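Local coordinates for CheC domain protein (PDB 3IIC) that belongs to the CheC-like superfamily and probably acts as a CheX-type chemotaxis phosphatase, removing phosphate from a response regulator, at residues V4-I7 with N8-D12; I67-I70 with M71-M74. All coordinates share one frame; numbering follows the deposited sequence.

Contact 1: V4-I7 with N8-D12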
ATOM      1  N   VAL A   4      12.221  19.028   7.348  1.00 53.00           N
ATOM      2  CA  VAL A   4      11.048  19.352   8.185  1.00 51.84           C
ATOM      3  C   VAL A   4      10.015  20.165   7.350  1.00 50.53           C
ATOM      4  O   VAL A   4       8.822  20.112   7.620  1.00 49.77           O
ATOM      5  CB  VAL A   4      11.504  20.097   9.499  1.00 51.77           C
ATOM      6  CG1 VAL A   4      10.334  20.572  10.340  1.00 52.27           C
ATOM      7  CG2 VAL A   4      12.396  19.182  10.330  1.00 51.75           C
ATOM      8  N   ASP A   5      10.493  20.902   6.335  1.00 49.22           N
ATOM      9  CA  ASP A   5       9.631  21.663   5.404  1.00 48.26           C
ATOM     10  C   ASP A   5       8.830  20.750   4.488  1.00 46.88           C
ATOM     11  O   ASP A   5       7.783  21.155   3.988  1.00 45.18           O
ATOM     12  CB  ASP A   5      10.450  22.591   4.502  1.00 48.39           C
ATOM     13  CG  ASP A   5      11.284  23.566   5.282  1.00 49.30           C
ATOM     14  OD1 ASP A   5      10.737  24.196   6.210  1.00 51.24           O
ATOM     15  OD2 ASP A   5      12.484  23.692   4.978  1.00 49.84           O
ATOM     16  N   PHE A   6       9.395  19.578   4.207  1.00 45.88           N
ATOM     17  CA  PHE A   6       8.749  18.561   3.411  1.00 45.70           C
ATOM     18  C   PHE A   6       7.771  17.740   4.261  1.00 45.00           C
ATOM     19  O   PHE A   6       6.635  17.498   3.836  1.00 45.45           O
ATOM     20  CB  PHE A   6       9.784  17.643   2.764  1.00 45.63           C
ATOM     21  CG  PHE A   6       9.194  16.745   1.743  1.00 46.87           C
ATOM     22  CD1 PHE A   6       8.817  15.432   2.063  1.00 46.36           C
ATOM     23  CD2 PHE A   6       8.919  17.240   0.469  1.00 48.11           C
ATOM     24  CE1 PHE A   6       8.222  14.604   1.100  1.00 46.42           C
ATOM     25  CE2 PHE A   6       8.323  16.429  -0.507  1.00 47.46           C
ATOM     26  CZ  PHE A   6       7.969  15.102  -0.186  1.00 47.00           C
ATOM     27  N   ILE A   7       8.221  17.301   5.440  1.00 44.11           N
ATOM     28  CA  ILE A   7       7.409  16.476   6.350  1.00 43.58           C
ATOM     29  C   ILE A   7       6.207  17.214   6.950  1.00 42.79           C
ATOM     30  O   ILE A   7       5.109  16.681   6.926  1.00 42.04           O
ATOM     31  CB  ILE A   7       8.252  15.886   7.519  1.00 43.89           C
ATOM     32  CG1 ILE A   7       9.305  14.902   6.984  1.00 44.81           C
ATOM     33  CG2 ILE A   7       7.359  15.174   8.555  1.00 42.08           C
ATOM     34  CD1 ILE A   7      10.195  14.317   8.063  1.00 45.58           C
ATOM     35  N   ASN A   8       6.427  18.414   7.489  1.00 41.83           N
ATOM     36  CA  ASN A   8       5.347  19.185   8.159  1.00 41.41           C
ATOM     37  C   ASN A   8       3.983  19.315   7.445  1.00 40.58           C
ATOM     38  O   ASN A   8       2.975  19.153   8.108  1.00 39.91           O
ATOM     39  CB  ASN A   8       5.837  20.563   8.676  1.00 41.03           C
ATOM     40  CG  ASN A   8       6.688  20.463   9.958  1.00 41.24           C
ATOM     41  OD1 ASN A   8       6.839  19.406  10.555  1.00 41.26           O
ATOM     42  ND2 ASN A   8       7.232  21.587  10.379  1.00 42.21           N
ATOM     43  N   PRO A   9       3.957  19.627   6.124  1.00 40.11           N
ATOM     44  CA  PRO A   9       2.701  19.682   5.355  1.00 39.66           C
ATOM     45  C   PRO A   9       1.846  18.397   5.448  1.00 38.94           C
ATOM     46  O   PRO A   9       0.637  18.499   5.535  1.00 38.27           O
ATOM     47  CB  PRO A   9       3.179  19.934   3.929  1.00 39.64           C
ATOM     48  CG  PRO A   9       4.395  20.802   4.139  1.00 40.53           C
ATOM     49  CD  PRO A   9       5.060  20.274   5.379  1.00 40.28           C
ATOM     50  N   PHE A  10       2.482  17.226   5.464  1.00 38.28           N
ATOM     51  CA  PHE A  10       1.767  15.949   5.637  1.00 38.43           C
ATOM     52  C   PHE A  10       1.165  15.834   7.041  1.00 38.00           C
ATOM     53  O   PHE A  10       0.031  15.416   7.183  1.00 37.19           O
ATOM     54  CB  PHE A  10       2.675  14.744   5.361  1.00 38.05           C
ATOM     55  CG  PHE A  10       3.112  14.629   3.930  1.00 38.65           C
ATOM     56  CD1 PHE A  10       2.258  14.083   2.960  1.00 38.28           C
ATOM     57  CD2 PHE A  10       4.377  15.071   3.535  1.00 38.05           C
ATOM     58  CE1 PHE A  10       2.660  13.984   1.630  1.00 38.90           C
ATOM     59  CE2 PHE A  10       4.794  14.960   2.216  1.00 38.28           C
ATOM     60  CZ  PHE A  10       3.942  14.428   1.248  1.00 38.51           C
ATOM     61  N   LEU A  11       1.921  16.242   8.058  1.00 38.47           N
ATOM     62  CA  LEU A  11       1.459  16.188   9.469  1.00 38.37           C
ATOM     63  C   LEU A  11       0.285  17.160   9.730  1.00 38.29           C
ATOM     64  O   LEU A  11      -0.729  16.780  10.328  1.00 37.29           O
ATOM     65  CB  LEU A  11       2.629  16.453  10.439  1.00 38.25           C
ATOM     66  CG  LEU A  11       3.861  15.521  10.340  1.00 38.25           C
ATOM     67  CD1 LEU A  11       4.813  15.800  11.510  1.00 36.74           C
ATOM     68  CD2 LEU A  11       3.503  13.996  10.278  1.00 36.14           C
ATOM     69  N   ASP A  12       0.439  18.396   9.254  1.00 37.91           N
ATOM     70  CA  ASP A  12      -0.598  19.420   9.350  1.00 38.02           C
ATOM     71  C   ASP A  12      -1.923  19.009   8.639  1.00 38.03           C
ATOM     72  O   ASP A  12      -2.988  19.311   9.141  1.00 37.37           O
ATOM     73  CB  ASP A  12      -0.133  20.732   8.718  1.00 38.06           C
ATOM     74  CG  ASP A  12       1.030  21.418   9.464  1.00 37.85           C
ATOM     75  OD1 ASP A  12       1.313  21.156  10.659  1.00 34.48           O
ATOM     76  OD2 ASP A  12       1.656  22.274   8.802  1.00 41.22           O
TER

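Contact 2: I67-I70 with M71-M74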
ATOM      1  N   ILE A  67     -10.723   4.571  14.687  1.00 34.39           N
ATOM      2  CA  ILE A  67     -11.427   4.772  13.417  1.00 34.35           C
ATOM      3  C   ILE A  67     -12.925   4.590  13.562  1.00 34.81           C
ATOM      4  O   ILE A  67     -13.677   5.307  12.905  1.00 35.16           O
ATOM      5  CB  ILE A  67     -10.851   3.909  12.241  1.00 35.06           C
ATOM      6  CG1 ILE A  67     -11.332   4.446  10.891  1.00 34.52           C
ATOM      7  CG2 ILE A  67     -11.138   2.393  12.440  1.00 34.33           C
ATOM      8  CD1 ILE A  67     -10.916   5.912  10.604  1.00 33.64           C
ATOM      9  N   LEU A  68     -13.358   3.656  14.421  1.00 34.86           N
ATOM     10  CA  LEU A  68     -14.798   3.482  14.701  1.00 35.06           C
ATOM     11  C   LEU A  68     -15.380   4.689  15.477  1.00 35.11           C
ATOM     12  O   LEU A  68     -16.527   5.028  15.270  1.00 34.85           O
ATOM     13  CB  LEU A  68     -15.109   2.106  15.360  1.00 34.70           C
ATOM     14  CG  LEU A  68     -14.699   0.851  14.540  1.00 33.39           C
ATOM     15  CD1 LEU A  68     -15.176  -0.487  15.192  1.00 31.17           C
ATOM     16  CD2 LEU A  68     -15.222   0.940  13.109  1.00 32.64           C
ATOM     17  N   GLU A  69     -14.597   5.336  16.345  1.00 35.77           N
ATOM     18  CA  GLU A  69     -15.054   6.564  17.024  1.00 36.09           C
ATOM     19  C   GLU A  69     -15.151   7.740  16.036  1.00 36.40           C
ATOM     20  O   GLU A  69     -16.101   8.550  16.115  1.00 35.83           O
ATOM     21  CB  GLU A  69     -14.149   6.948  18.197  1.00 35.93           C
ATOM     22  CG  GLU A  69     -14.651   8.210  18.966  1.00 37.98           C
ATOM     23  CD  GLU A  69     -16.036   8.063  19.597  1.00 37.90           C
ATOM     24  OE1 GLU A  69     -16.492   6.920  19.807  1.00 38.96           O
ATOM     25  OE2 GLU A  69     -16.664   9.106  19.884  1.00 39.89           O
ATOM     26  N   ILE A  70     -14.160   7.854  15.138  1.00 36.80           N
ATOM     27  CA  ILE A  70     -14.198   8.850  14.071  1.00 36.73           C
ATOM     28  C   ILE A  70     -15.542   8.688  13.319  1.00 36.41           C
ATOM     29  O   ILE A  70     -16.275   9.663  13.168  1.00 35.71           O
ATOM     30  CB  ILE A  70     -12.964   8.777  13.097  1.00 36.88           C
ATOM     31  CG1 ILE A  70     -11.691   9.277  13.793  1.00 38.08           C
ATOM     32  CG2 ILE A  70     -13.221   9.671  11.867  1.00 36.43           C
ATOM     33  CD1 ILE A  70     -10.350   9.062  13.017  1.00 35.45           C
HETATM   34  N   MSE A  71     -15.857   7.454  12.903  1.00 36.41           N
HETATM   35  CA  MSE A  71     -17.156   7.107  12.258  1.00 36.56           C
HETATM   36  C   MSE A  71     -18.364   7.523  13.127  1.00 36.40           C
HETATM   37  O   MSE A  71     -19.325   8.107  12.630  1.00 35.84           O
HETATM   38  CB  MSE A  71     -17.260   5.601  11.995  1.00 36.42           C
HETATM   39  CG  MSE A  71     -16.252   4.999  11.002  1.00 38.28           C
HETATM   40 SE   MSE A  71     -16.734   5.293   9.214  0.75 37.83          SE
HETATM   41  CE  MSE A  71     -18.557   4.501   9.232  1.00 41.70           C
ATOM     42  N   ASN A  72     -18.273   7.237  14.426  1.00 36.58           N
ATOM     43  CA  ASN A  72     -19.319   7.565  15.402  1.00 36.88           C
ATOM     44  C   ASN A  72     -19.582   9.080  15.536  1.00 36.87           C
ATOM     45  O   ASN A  72     -20.731   9.490  15.636  1.00 36.40           O
ATOM     46  CB  ASN A  72     -18.954   6.941  16.769  1.00 37.18           C
ATOM     47  CG  ASN A  72     -20.048   7.081  17.811  1.00 36.50           C
ATOM     48  OD1 ASN A  72     -21.225   6.913  17.522  1.00 34.91           O
ATOM     49  ND2 ASN A  72     -19.648   7.360  19.041  1.00 37.97           N
ATOM     50  N   LYS A  73     -18.514   9.881  15.529  1.00 37.54           N
ATOM     51  CA  LYS A  73     -18.607  11.351  15.598  1.00 38.02           C
ATOM     52  C   LYS A  73     -19.245  11.990  14.354  1.00 38.05           C
ATOM     53  O   LYS A  73     -19.912  13.004  14.465  1.00 37.05           O
ATOM     54  CB  LYS A  73     -17.239  11.990  15.912  1.00 38.22           C
ATOM     55  CG  LYS A  73     -16.768  11.718  17.345  1.00 40.02           C
ATOM     56  CD  LYS A  73     -15.658  12.654  17.809  1.00 41.31           C
ATOM     57  CE  LYS A  73     -15.118  12.234  19.198  1.00 41.83           C
ATOM     58  NZ  LYS A  73     -16.158  11.983  20.268  1.00 40.71           N
HETATM   59  N   MSE A  74     -19.043  11.370  13.191  1.00 38.98           N
HETATM   60  CA  MSE A  74     -19.615  11.825  11.917  1.00 39.16           C
HETATM   61  C   MSE A  74     -21.071  11.380  11.723  1.00 40.51           C
HETATM   62  O   MSE A  74     -21.908  12.180  11.306  1.00 40.11           O
HETATM   63  CB  MSE A  74     -18.769  11.303  10.744  1.00 38.56           C
HETATM   64  CG  MSE A  74     -17.351  11.809  10.758  1.00 34.75           C
HETATM   65 SE   MSE A  74     -16.352  11.180   9.310  0.75 24.60          SE
HETATM   66  CE  MSE A  74     -17.106  12.260   7.900  1.00 30.93           C
TER

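Contact 1: V4-I7 with N8-D12
N8 opens the second turn of helix 4-22 by donating its backbone N-H to V4 O at 2.9 Å, and its side chain runs beside that of V4, with ND2 3.3 Å from V4 CG1. V4 reaches it because CG1 is anti to its own backbone N (chi1 175°). P9 has no N-H for D5 O, and its CD comes within 3.2 Å of that oxygen instead, kinking the helix; D5 O accepts a hydrogen bond from K108 NZ. F10 makes a weak backbone bond from its N to I7 O, and its CE2 lies 3.6 Å from F6 CE1. The two rings meet obliquely, planes 56° apart, and the F10 edge lies against F6 O. Large and apolar, both suit burial against L105 of helix 84-107; F6 is also edge-to-face with F153 and Y110, and F10 packs on I151 of strand 147-154. L11 sets CG 3.9 Å from I7 CG2, two branched aliphatics side by side, I7 on I136 and L11 on M138 of strand 134-141. L11 N bonds weakly to I7 O, at 3.4 Å. Proline thus leaves D5 O to a lysine amine, the bonds to I7 O are weak, and apolar pairs line the same turn.

Contact 2: I67-I70 with M71-M74
This is a local i to i+3 and i to i+4 contact within one alpha-helix, 64-75, which follows strand 54-62 in the CheX-type fold and has a polar side and an apolar one. Its regular backbone bonds run from M71 N to I67 O, N72 N to L68 O, K73 N to E69 O and M74 N to I70 O. On the apolar side, I67 and I70 rest on F62 of strand 54-62, and I70 also meets L18 and A22 of helix 4-22. Branched, compact isoleucine fits such close quarters. Methionine, present here as selenomethionine, is unbranched and flexible: M71 lies against P79 and E85 at the margin of that side, and exposed M74 brings SE to 4.3 Å from I70 CG2. On the polar side E69 serves two partners. Its CG stands anti to the backbone N (chi1 -178°) and the chain then bends at chi2 (61°), carrying the carboxylate forward along the helix. N72 ND2 donates to OE1 at 3.3 Å from above the carboxylate plane, the amide plane turned 77° to it. Held at both oxygens, more loosely at OE1, the carboxylate is probably restrained in rotation, and the lysine charge would be expected to keep it ionised. K73 also makes a weak bond to Y144 OH. The salt bridge itself joins K73 NZ to the anti lone pair of E69 OE2, 2.9 Å away.

Overall arrangement
Contact 1, near the start of helix 4-22, closes before contact 2 opens on helix 64-75; between them the chain passes through strands 27-28, 43-51 and 54-62. Their centres are 25 Å apart, on opposite sides of the chain's centre, and their nearest atoms stay about 13 Å from each other. Two helices nevertheless tie them together. The far part of helix 4-22 reaches contact 2 through L18 and A22, and helix 84-107 meets contact 1 with A101 and L105 and contact 2 with V86 and V90. Both contacts also face the antiparallel sheet, through different strands, and so belong to the helical layer covering it, as expected of a CheC-like fold.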